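Local coordinates for putative uncharacterized protein (Chaetomium thermophilum, PDB 4X2H) that is of unknown function but adopts an NTF2-like fold, a curved mixed sheet packed with helices, and pairs with another protein chain in the crystal, at residues Y29-T37 and I154-L162; L78-V89 and R138-F149. One frame throughout, in Å; residues are numbered along the deposited sequence.

Contact 1 (Y29-T37 and I154-L162); sequences YVNNNATYT and ILVPNWDVL
N33 and T35, at the start of helix 34-39, face N158 and D160, just past the end of strand 145-157, the T35 and D160 CA atoms 6.7 Å apart. The D160 carboxylate takes T35 by both ends: OD2 receives T35 N at 3.1 Å on its syn lone pair, while OD1 accepts from T35 OG1 at a very short 2.5 Å. OG1, beside its own backbone N (chi1 -74°), puts both donors on one carboxylate. N33 is the N-cap, its OD1 accepting the capping bond from Y36 N in the carbonyl plane, on a lone pair, and reached by a water that accepts from W159 N; its ND2 gives a weak bond to N158 OD1. N158 OD1 also accepts from D160 N, an Asx turn, and N158 ND2 is bonded to R171 O. In this NTF2-type fold the short helix is tied to the loop leaving a central strand. Y36 OH donates to P157 O at 2.5 Å, in the carbonyl plane. A phenylalanine here would probably leave P157 O without this donor. The Y36 ring lies oblique to the W159 indole (planes at 52°), whose NE1 is bonded to F103 O. V156 CG2 touches Y36 CE2 and V30 CG1, each at 3.7 Å.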
loop_
_atom_site.group_PDB
_atom_site.type_symbol
_atom_site.label_atom_id
_atom_site.label_comp_id
_atom_site.label_asym_id
_atom_site.label_seq_id
_atom_site.Cartn_x
_atom_site.Cartn_y
_atom_site.Cartn_z
ATOM N N TYR B 29 10.328 -2.544 12.813
ATOM C CA TYR B 29 10.768 -3.350 11.669
ATOM C C TYR B 29 11.207 -4.747 12.095
ATOM O O TYR B 29 11.529 -4.972 13.262
ATOM C CB TYR B 29 11.911 -2.651 10.941
ATOM C CG TYR B 29 11.495 -1.374 10.255
ATOM C CD1 TYR B 29 11.287 -0.210 10.985
ATOM C CD2 TYR B 29 11.300 -1.331 8.882
ATOM C CE1 TYR B 29 10.908 0.957 10.370
ATOM C CE2 TYR B 29 10.919 -0.155 8.254
ATOM C CZ TYR B 29 10.719 0.979 9.008
ATOM O OH TYR B 29 10.341 2.149 8.403
ATOM N N VAL B 30 11.239 -5.682 11.146
ATOM C CA VAL B 30 11.584 -7.067 11.459
ATOM C C VAL B 30 13.044 -7.233 11.877
ATOM O O VAL B 30 13.373 -8.181 12.584
ATOM C CB VAL B 30 11.317 -8.015 10.264
ATOM C CG1 VAL B 30 9.817 -8.122 9.983
ATOM C CG2 VAL B 30 12.112 -7.578 9.026
ATOM N N ASN B 31 13.908 -6.315 11.453
ATOM C CA ASN B 31 15.351 -6.467 11.655
ATOM C C ASN B 31 15.749 -6.732 13.104
ATOM O O ASN B 31 16.601 -7.578 13.372
ATOM C CB ASN B 31 16.100 -5.224 11.166
ATOM C CG ASN B 31 15.888 -4.961 9.697
ATOM O OD1 ASN B 31 14.762 -5.020 9.202
ATOM N ND2 ASN B 31 16.975 -4.674 8.982
ATOM N N ASN B 32 15.132 -6.008 14.031
ATOM C CA ASN B 32 15.502 -6.096 15.440
ATOM C C ASN B 32 14.534 -6.967 16.236
ATOM O O ASN B 32 14.293 -6.726 17.420
ATOM C CB ASN B 32 15.579 -4.695 16.049
ATOM C CG ASN B 32 16.603 -3.817 15.351
ATOM O OD1 ASN B 32 17.624 -4.304 14.862
ATOM N ND2 ASN B 32 16.330 -2.519 15.293
ATOM N N ASN B 33 13.987 -7.983 15.574
ATOM C CA ASN B 33 13.094 -8.936 16.221
ATOM C C ASN B 33 13.824 -10.247 16.496
ATOM O O ASN B 33 14.520 -10.775 15.626
ATOM C CB ASN B 33 11.855 -9.185 15.356
ATOM C CG ASN B 33 10.895 -10.173 15.988
ATOM O OD1 ASN B 33 10.874 -11.352 15.635
ATOM N ND2 ASN B 33 10.102 -9.696 16.936
ATOM N N ALA B 34 13.664 -10.756 17.714
ATOM C CA ALA B 34 14.387 -11.940 18.171
ATOM C C ALA B 34 14.068 -13.176 17.335
ATOM O O ALA B 34 14.966 -13.883 16.880
ATOM C CB ALA B 34 14.065 -12.207 19.636
ATOM N N THR B 35 12.782 -13.440 17.141
ATOM C CA THR B 35 12.351 -14.643 16.444
ATOM C C THR B 35 12.685 -14.594 14.953
ATOM O O THR B 35 13.174 -15.574 14.390
ATOM C CB THR B 35 10.839 -14.869 16.636
ATOM O OG1 THR B 35 10.606 -15.338 17.970
ATOM C CG2 THR B 35 10.294 -15.895 15.652
ATOM N N TYR B 36 12.424 -13.465 14.305
ATOM C CA TYR B 36 12.717 -13.354 12.881
ATOM C C TYR B 36 14.220 -13.384 12.635
ATOM O O TYR B 36 14.671 -13.895 11.613
ATOM C CB TYR B 36 12.097 -12.085 12.302
ATOM C CG TYR B 36 10.619 -12.225 12.014
ATOM C CD1 TYR B 36 10.130 -13.306 11.293
ATOM C CD2 TYR B 36 9.716 -11.290 12.478
ATOM C CE1 TYR B 36 8.776 -13.440 11.029
ATOM C CE2 TYR B 36 8.361 -11.416 12.222
ATOM C CZ TYR B 36 7.898 -12.491 11.500
ATOM O OH TYR B 36 6.549 -12.609 11.251
ATOM N N THR B 37 14.997 -12.866 13.581
ATOM C CA THR B 37 16.448 -12.874 13.450
ATOM C C THR B 37 16.982 -14.301 13.556
ATOM O O THR B 37 17.844 -14.706 12.776
ATOM C CB THR B 37 17.112 -11.983 14.513
ATOM O OG1 THR B 37 16.756 -10.614 14.271
ATOM C CG2 THR B 37 18.632 -12.112 14.470
ATOM N N ILE B 154 4.499 -3.734 4.022
ATOM C CA ILE B 154 4.088 -5.107 4.244
ATOM C C ILE B 154 4.341 -5.431 5.713
ATOM O O ILE B 154 5.470 -5.340 6.201
ATOM C CB ILE B 154 4.815 -6.097 3.326
ATOM C CG1 ILE B 154 4.415 -5.829 1.875
ATOM C CG2 ILE B 154 4.448 -7.530 3.700
ATOM C CD1 ILE B 154 5.226 -6.596 0.856
ATOM N N LEU B 155 3.274 -5.783 6.416
ATOM C CA LEU B 155 3.360 -6.105 7.832
ATOM C C LEU B 155 3.248 -7.602 8.060
ATOM O O LEU B 155 2.452 -8.267 7.402
ATOM C CB LEU B 155 2.268 -5.388 8.608
ATOM C CG LEU B 155 2.264 -3.864 8.530
ATOM C CD1 LEU B 155 1.017 -3.341 9.203
ATOM C CD2 LEU B 155 3.515 -3.272 9.174
ATOM N N VAL B 156 4.042 -8.117 8.998
ATOM C CA VAL B 156 3.999 -9.535 9.369
ATOM C C VAL B 156 3.834 -9.672 10.887
ATOM O O VAL B 156 4.120 -8.735 11.638
ATOM C CB VAL B 156 5.268 -10.289 8.903
ATOM C CG1 VAL B 156 5.339 -10.339 7.379
ATOM C CG2 VAL B 156 6.524 -9.653 9.473
ATOM N N PRO B 157 3.343 -10.834 11.349
ATOM C CA PRO B 157 3.120 -11.033 12.786
ATOM C C PRO B 157 4.394 -10.937 13.620
ATOM O O PRO B 157 5.437 -11.443 13.203
ATOM C CB PRO B 157 2.550 -12.454 12.859
ATOM C CG PRO B 157 2.001 -12.727 11.521
ATOM C CD PRO B 157 2.867 -11.979 10.556
ATOM N N ASN B 158 4.306 -10.292 14.777
ATOM C CA ASN B 158 5.383 -10.341 15.763
ATOM C C ASN B 158 5.140 -11.515 16.696
ATOM O O ASN B 158 4.345 -11.415 17.631
ATOM C CB ASN B 158 5.472 -9.037 16.560
ATOM C CG ASN B 158 6.670 -9.006 17.501
ATOM O OD1 ASN B 158 7.315 -10.032 17.748
ATOM N ND2 ASN B 158 6.966 -7.831 18.039
ATOM N N TRP B 159 5.824 -12.627 16.441
ATOM C CA TRP B 159 5.600 -13.853 17.201
ATOM C C TRP B 159 6.002 -13.709 18.667
ATOM O O TRP B 159 5.553 -14.482 19.512
ATOM C CB TRP B 159 6.374 -15.020 16.582
ATOM C CG TRP B 159 6.061 -15.277 15.145
ATOM C CD1 TRP B 159 6.947 -15.286 14.106
ATOM C CD2 TRP B 159 4.773 -15.555 14.576
ATOM N NE1 TRP B 159 6.294 -15.563 12.932
ATOM C CE2 TRP B 159 4.959 -15.733 13.192
ATOM C CE3 TRP B 159 3.486 -15.682 15.104
ATOM C CZ2 TRP B 159 3.903 -16.021 12.325
ATOM C CZ3 TRP B 159 2.439 -15.973 14.243
ATOM C CH2 TRP B 159 2.656 -16.135 12.868
ATOM N N ASP B 160 6.844 -12.726 18.964
ATOM C CA ASP B 160 7.347 -12.535 20.321
ATOM C C ASP B 160 6.388 -11.729 21.189
ATOM O O ASP B 160 6.545 -11.689 22.412
ATOM C CB ASP B 160 8.715 -11.848 20.287
ATOM C CG ASP B 160 9.772 -12.684 19.585
ATOM O OD1 ASP B 160 9.800 -13.914 19.810
ATOM O OD2 ASP B 160 10.566 -12.115 18.803
ATOM N N VAL B 161 5.393 -11.104 20.562
ATOM C CA VAL B 161 4.449 -10.237 21.265
ATOM C C VAL B 161 3.019 -10.767 21.175
ATOM O O VAL B 161 2.280 -10.731 22.158
ATOM C CB VAL B 161 4.504 -8.789 20.706
ATOM C CG1 VAL B 161 3.350 -7.941 21.238
ATOM C CG2 VAL B 161 5.831 -8.147 21.062
ATOM N N LEU B 162 2.630 -11.254 20.001
ATOM C CA LEU B 162 1.275 -11.773 19.803
ATOM C C LEU B 162 0.941 -12.880 20.795
ATOM O O LEU B 162 1.576 -13.934 20.801
ATOM C CB LEU B 162 1.100 -12.295 18.376
ATOM C CG LEU B 162 0.901 -11.232 17.297
ATOM C CD1 LEU B 162 0.973 -11.860 15.921
ATOM C CD2 LEU B 162 -0.430 -10.514 17.480
HETATM O O HOH W 1 8.422 -12.622 15.104
#

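Contact 2 (L78-V89 and R138-F149); sequences LPIGRKPVRYDV and RSTDDYVIKQHF
Y87 points the edge of its ring at the face of F149, CD2 standing 3.9 Å from F149 CD1 with the planes at 77°: a T-shaped pair between two strand segments whose axes pass 8.8 Å apart at 45°. This is the tightly packed end. In the six-strand sheet of the NTF2-like fold, strand 122-135 lies between strands 83-96 and 145-157, so the two are not paired by backbone bonds and meet mainly through side chains. The edge of the F149 ring meets D88 O, 3.6 Å from CE1. Y16 of helix 3-20 also meets the F149 ring, while Y87 OH is bonded to Y180 and Q66.

Next along is R86, buried, with all three nitrogens bonded. Bent at chi3 (88°), it grips D88 side-on in a salt bridge, NE on OD1 and NH2 on OD2, the latter at 2.8 Å, and turns its end to the loop, where NH1 (2.9 Å) and NH2 (3.0 Å) both reach S139 O from one face of that carbonyl.

Toward solvent the fit slackens. R82 lays its guanidinium almost flat on the D142 carboxylate, OD2 over its centre, but NE to OD2 is a long 3.8 Å, a salt bridge of charges alone. Its NH1 gives D142 O a weak bond and has G134 O as a stronger partner; D142 OD2 accepts from S136. At the margin L78 CD2 touches V144 CG2; V144 is exposed, while L78 also packs on an apolar side chain of the other protein chain.

With D88 balancing its charge, R86 is likely to hold loop 138-144 by directed bonds, whereas R82 probably adds a weaker, less directional attraction.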
loop_
_atom_site.group_PDB
_atom_site.type_symbol
_atom_site.label_atom_id
_atom_site.label_comp_id
_atom_site.label_asym_id
_atom_site.label_seq_id
_atom_site.Cartn_x
_atom_site.Cartn_y
_atom_site.Cartn_z
ATOM N N LEU B 78 13.647 28.941 10.168
ATOM C CA LEU B 78 12.259 29.095 10.583
ATOM C C LEU B 78 12.094 30.119 11.698
ATOM O O LEU B 78 12.942 30.223 12.580
ATOM C CB LEU B 78 11.700 27.753 11.057
ATOM C CG LEU B 78 11.664 26.623 10.030
ATOM C CD1 LEU B 78 11.185 25.344 10.691
ATOM C CD2 LEU B 78 10.775 26.989 8.851
ATOM N N PRO B 79 10.989 30.872 11.671
ATOM C CA PRO B 79 10.698 31.748 12.808
ATOM C C PRO B 79 10.310 30.924 14.027
ATOM O O PRO B 79 10.021 29.734 13.892
ATOM C CB PRO B 79 9.529 32.594 12.309
ATOM C CG PRO B 79 8.849 31.734 11.313
ATOM C CD PRO B 79 9.928 30.923 10.651
ATOM N N ILE B 80 10.314 31.539 15.204
ATOM C CA ILE B 80 9.913 30.832 16.416
ATOM C C ILE B 80 8.465 30.365 16.303
ATOM O O ILE B 80 7.650 31.001 15.636
ATOM C CB ILE B 80 10.069 31.717 17.669
ATOM C CG1 ILE B 80 9.295 33.028 17.496
ATOM C CG2 ILE B 80 11.544 31.974 17.942
ATOM C CD1 ILE B 80 9.329 33.935 18.702
ATOM N N GLY B 81 8.163 29.240 16.943
ATOM C CA GLY B 81 6.811 28.711 16.974
ATOM C C GLY B 81 6.481 27.780 15.821
ATOM O O GLY B 81 5.323 27.392 15.654
ATOM N N ARG B 82 7.487 27.431 15.021
ATOM C CA ARG B 82 7.286 26.528 13.891
ATOM C C ARG B 82 7.865 25.154 14.182
ATOM O O ARG B 82 8.950 25.025 14.746
ATOM C CB ARG B 82 7.920 27.086 12.617
ATOM C CG ARG B 82 7.413 28.458 12.221
ATOM C CD ARG B 82 5.897 28.495 12.110
ATOM N NE ARG B 82 5.437 29.795 11.626
ATOM C CZ ARG B 82 5.228 30.095 10.349
ATOM N NH1 ARG B 82 5.425 29.190 9.395
ATOM N NH2 ARG B 82 4.817 31.313 10.019
ATOM N N LYS B 83 7.113 24.133 13.794
ATOM C CA LYS B 83 7.570 22.751 13.873
ATOM C C LYS B 83 8.260 22.408 12.556
ATOM O O LYS B 83 7.676 22.617 11.493
ATOM C CB LYS B 83 6.391 21.821 14.135
ATOM C CG LYS B 83 6.760 20.363 14.359
ATOM C CD LYS B 83 5.545 19.584 14.842
ATOM C CE LYS B 83 5.792 18.083 14.840
ATOM N NZ LYS B 83 7.043 17.713 15.547
ATOM N N PRO B 84 9.506 21.894 12.614
ATOM C CA PRO B 84 10.233 21.606 11.374
ATOM C C PRO B 84 9.487 20.693 10.402
ATOM O O PRO B 84 9.354 21.052 9.234
ATOM C CB PRO B 84 11.513 20.939 11.878
ATOM C CG PRO B 84 11.750 21.573 13.194
ATOM C CD PRO B 84 10.378 21.737 13.794
ATOM N N VAL B 85 9.014 19.543 10.873
ATOM C CA VAL B 85 8.335 18.571 10.009
ATOM C C VAL B 85 7.144 17.956 10.724
ATOM O O VAL B 85 7.254 17.562 11.879
ATOM C CB VAL B 85 9.282 17.431 9.566
ATOM C CG1 VAL B 85 8.566 16.476 8.618
ATOM C CG2 VAL B 85 10.537 17.988 8.909
ATOM N N ARG B 86 6.013 17.860 10.033
ATOM C CA ARG B 86 4.827 17.224 10.600
ATOM C C ARG B 86 4.116 16.388 9.550
ATOM O O ARG B 86 3.799 16.880 8.469
ATOM C CB ARG B 86 3.861 18.267 11.170
ATOM C CG ARG B 86 2.724 17.652 11.988
ATOM C CD ARG B 86 1.719 18.692 12.460
ATOM N NE ARG B 86 0.644 18.948 11.494
ATOM C CZ ARG B 86 0.378 20.130 10.936
ATOM N NH1 ARG B 86 1.111 21.203 11.209
ATOM N NH2 ARG B 86 -0.634 20.242 10.084
ATOM N N TYR B 87 3.881 15.116 9.878
ATOM C CA TYR B 87 3.096 14.229 9.032
ATOM C C TYR B 87 1.648 14.169 9.494
ATOM O O TYR B 87 1.373 13.897 10.663
ATOM C CB TYR B 87 3.698 12.818 9.028
ATOM C CG TYR B 87 5.006 12.724 8.282
ATOM C CD1 TYR B 87 6.201 13.102 8.881
ATOM C CD2 TYR B 87 5.048 12.260 6.977
ATOM C CE1 TYR B 87 7.399 13.018 8.193
ATOM C CE2 TYR B 87 6.237 12.175 6.287
ATOM C CZ TYR B 87 7.409 12.556 6.899
ATOM O OH TYR B 87 8.598 12.475 6.216
ATOM N N ASP B 88 0.730 14.412 8.564
ATOM C CA ASP B 88 -0.704 14.313 8.815
ATOM C C ASP B 88 -1.276 13.200 7.962
ATOM O O ASP B 88 -1.224 13.281 6.740
ATOM C CB ASP B 88 -1.420 15.627 8.482
ATOM C CG ASP B 88 -1.203 16.707 9.525
ATOM O OD1 ASP B 88 -0.410 16.496 10.466
ATOM O OD2 ASP B 88 -1.829 17.782 9.391
ATOM N N VAL B 89 -1.812 12.161 8.600
ATOM C CA VAL B 89 -2.406 11.051 7.869
ATOM C C VAL B 89 -3.835 11.392 7.465
ATOM O O VAL B 89 -4.641 11.808 8.299
ATOM C CB VAL B 89 -2.404 9.756 8.709
ATOM C CG1 VAL B 89 -3.093 8.629 7.961
ATOM C CG2 VAL B 89 -0.983 9.368 9.065
ATOM N N ARG B 138 -0.206 23.105 14.706
ATOM C CA ARG B 138 -1.569 22.677 14.392
ATOM C C ARG B 138 -2.130 23.354 13.148
ATOM O O ARG B 138 -3.336 23.299 12.900
ATOM C CB ARG B 138 -2.493 22.952 15.577
ATOM C CG ARG B 138 -2.039 22.307 16.866
ATOM C CD ARG B 138 -3.117 22.403 17.920
ATOM N NE ARG B 138 -2.564 22.447 19.269
ATOM C CZ ARG B 138 -3.279 22.708 20.357
ATOM N NH1 ARG B 138 -2.693 22.731 21.545
ATOM N NH2 ARG B 138 -4.581 22.950 20.258
ATOM N N SER B 139 -1.259 23.982 12.365
ATOM C CA SER B 139 -1.690 24.708 11.179
ATOM C C SER B 139 -1.474 23.894 9.910
ATOM O O SER B 139 -0.479 23.184 9.783
ATOM C CB SER B 139 -0.943 26.036 11.070
ATOM O OG SER B 139 -1.212 26.656 9.826
ATOM N N THR B 140 -2.418 24.005 8.980
ATOM C CA THR B 140 -2.281 23.404 7.658
ATOM C C THR B 140 -2.140 24.463 6.566
ATOM O O THR B 140 -2.189 24.132 5.382
ATOM C CB THR B 140 -3.490 22.508 7.315
ATOM O OG1 THR B 140 -4.697 23.276 7.379
ATOM C CG2 THR B 140 -3.586 21.326 8.276
ATOM N N ASP B 141 -1.963 25.729 6.951
ATOM C CA ASP B 141 -1.928 26.809 5.960
ATOM C C ASP B 141 -0.710 27.740 6.021
ATOM O O ASP B 141 -0.482 28.489 5.072
ATOM C CB ASP B 141 -3.205 27.654 6.073
ATOM C CG ASP B 141 -3.549 28.015 7.503
ATOM O OD1 ASP B 141 -2.630 28.366 8.272
ATOM O OD2 ASP B 141 -4.744 27.947 7.858
ATOM N N ASP B 142 0.071 27.703 7.101
ATOM C CA ASP B 142 1.212 28.618 7.224
ATOM C C ASP B 142 2.560 27.920 7.014
ATOM O O ASP B 142 3.605 28.434 7.407
ATOM C CB ASP B 142 1.175 29.335 8.586
ATOM C CG ASP B 142 1.601 28.453 9.750
ATOM O OD1 ASP B 142 1.685 27.215 9.601
ATOM O OD2 ASP B 142 1.845 29.019 10.837
ATOM N N TYR B 143 2.533 26.757 6.370
ATOM C CA TYR B 143 3.749 26.016 6.050
ATOM C C TYR B 143 4.658 26.742 5.061
ATOM O O TYR B 143 4.232 27.659 4.360
ATOM C CB TYR B 143 3.392 24.653 5.470
ATOM C CG TYR B 143 2.522 24.727 4.236
ATOM C CD1 TYR B 143 3.080 24.900 2.974
ATOM C CD2 TYR B 143 1.141 24.621 4.332
ATOM C CE1 TYR B 143 2.287 24.965 1.842
ATOM C CE2 TYR B 143 0.339 24.685 3.207
ATOM C CZ TYR B 143 0.917 24.859 1.966
ATOM O OH TYR B 143 0.123 24.917 0.846
ATOM N N VAL B 144 5.914 26.304 5.011
ATOM C CA VAL B 144 6.874 26.755 4.014
ATOM C C VAL B 144 6.796 25.840 2.794
ATOM O O VAL B 144 6.690 26.300 1.659
ATOM C CB VAL B 144 8.306 26.754 4.583
ATOM C CG1 VAL B 144 9.314 27.187 3.521
ATOM C CG2 VAL B 144 8.385 27.657 5.807
ATOM N N ILE B 145 6.852 24.535 3.051
ATOM C CA ILE B 145 6.661 23.520 2.021
ATOM C C ILE B 145 5.589 22.537 2.467
ATOM O O ILE B 145 5.515 22.180 3.640
ATOM C CB ILE B 145 7.964 22.735 1.721
ATOM C CG1 ILE B 145 9.077 23.675 1.248
ATOM C CG2 ILE B 145 7.713 21.630 0.689
ATOM C CD1 ILE B 145 8.780 24.395 -0.052
ATOM N N LYS B 146 4.753 22.119 1.524
ATOM C CA LYS B 146 3.805 21.043 1.760
ATOM C C LYS B 146 3.994 19.973 0.698
ATOM O O LYS B 146 3.999 20.266 -0.497
ATOM C CB LYS B 146 2.367 21.556 1.748
ATOM C CG LYS B 146 1.327 20.482 2.037
ATOM C CD LYS B 146 -0.087 21.008 1.863
ATOM C CE LYS B 146 -1.112 19.903 2.045
ATOM N NZ LYS B 146 -2.508 20.417 1.966
ATOM N N GLN B 147 4.165 18.735 1.149
ATOM C CA GLN B 147 4.235 17.587 0.254
ATOM C C GLN B 147 3.054 16.670 0.473
ATOM O O GLN B 147 2.492 16.615 1.561
ATOM C CB GLN B 147 5.512 16.777 0.473
ATOM C CG GLN B 147 6.804 17.491 0.163
ATOM C CD GLN B 147 7.995 16.581 0.373
ATOM O OE1 GLN B 147 8.144 15.972 1.436
ATOM N NE2 GLN B 147 8.833 16.458 -0.643
ATOM N N HIS B 148 2.692 15.938 -0.572
ATOM C CA HIS B 148 1.825 14.782 -0.433
ATOM C C HIS B 148 2.730 13.583 -0.189
ATOM O O HIS B 148 3.769 13.477 -0.828
ATOM C CB HIS B 148 0.972 14.585 -1.690
ATOM C CG HIS B 148 0.042 13.416 -1.610
ATOM N ND1 HIS B 148 -1.059 13.397 -0.780
ATOM C CD2 HIS B 148 0.050 12.224 -2.253
ATOM C CE1 HIS B 148 -1.685 12.240 -0.912
ATOM N NE2 HIS B 148 -1.035 11.513 -1.803
ATOM N N PHE B 149 2.377 12.701 0.745
ATOM C CA PHE B 149 3.136 11.465 0.891
ATOM C C PHE B 149 2.244 10.262 0.741
ATOM O O PHE B 149 1.040 10.312 1.002
ATOM C CB PHE B 149 3.889 11.398 2.229
ATOM C CG PHE B 149 3.046 10.986 3.407
ATOM C CD1 PHE B 149 2.413 11.935 4.184
ATOM C CD2 PHE B 149 2.928 9.650 3.769
ATOM C CE1 PHE B 149 1.648 11.573 5.277
ATOM C CE2 PHE B 149 2.166 9.278 4.862
ATOM C CZ PHE B 149 1.527 10.245 5.621
#

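Contacts 1 and 2 draw on opposite ends of strand 145-157: contact 2 takes its start and the hairpin loop before it, contact 1 its end and the loop after it. Their centres lie 33 Å apart, and along the chain contact 2 is nested inside the loop that contact 1 closes. Contact 1 is mostly buried and joins a helix start to a strand exit, chiefly through a carboxylate, amides and hydroxyls. Contact 2 is only partly buried, joins two strands of the same sheet and their loops, and relies on arginines, with an aromatic pair at its inner end. Several residues of contact 2's segments pack against the other protein chain; in contact 1 only I154, away from the touching residues, comes near it.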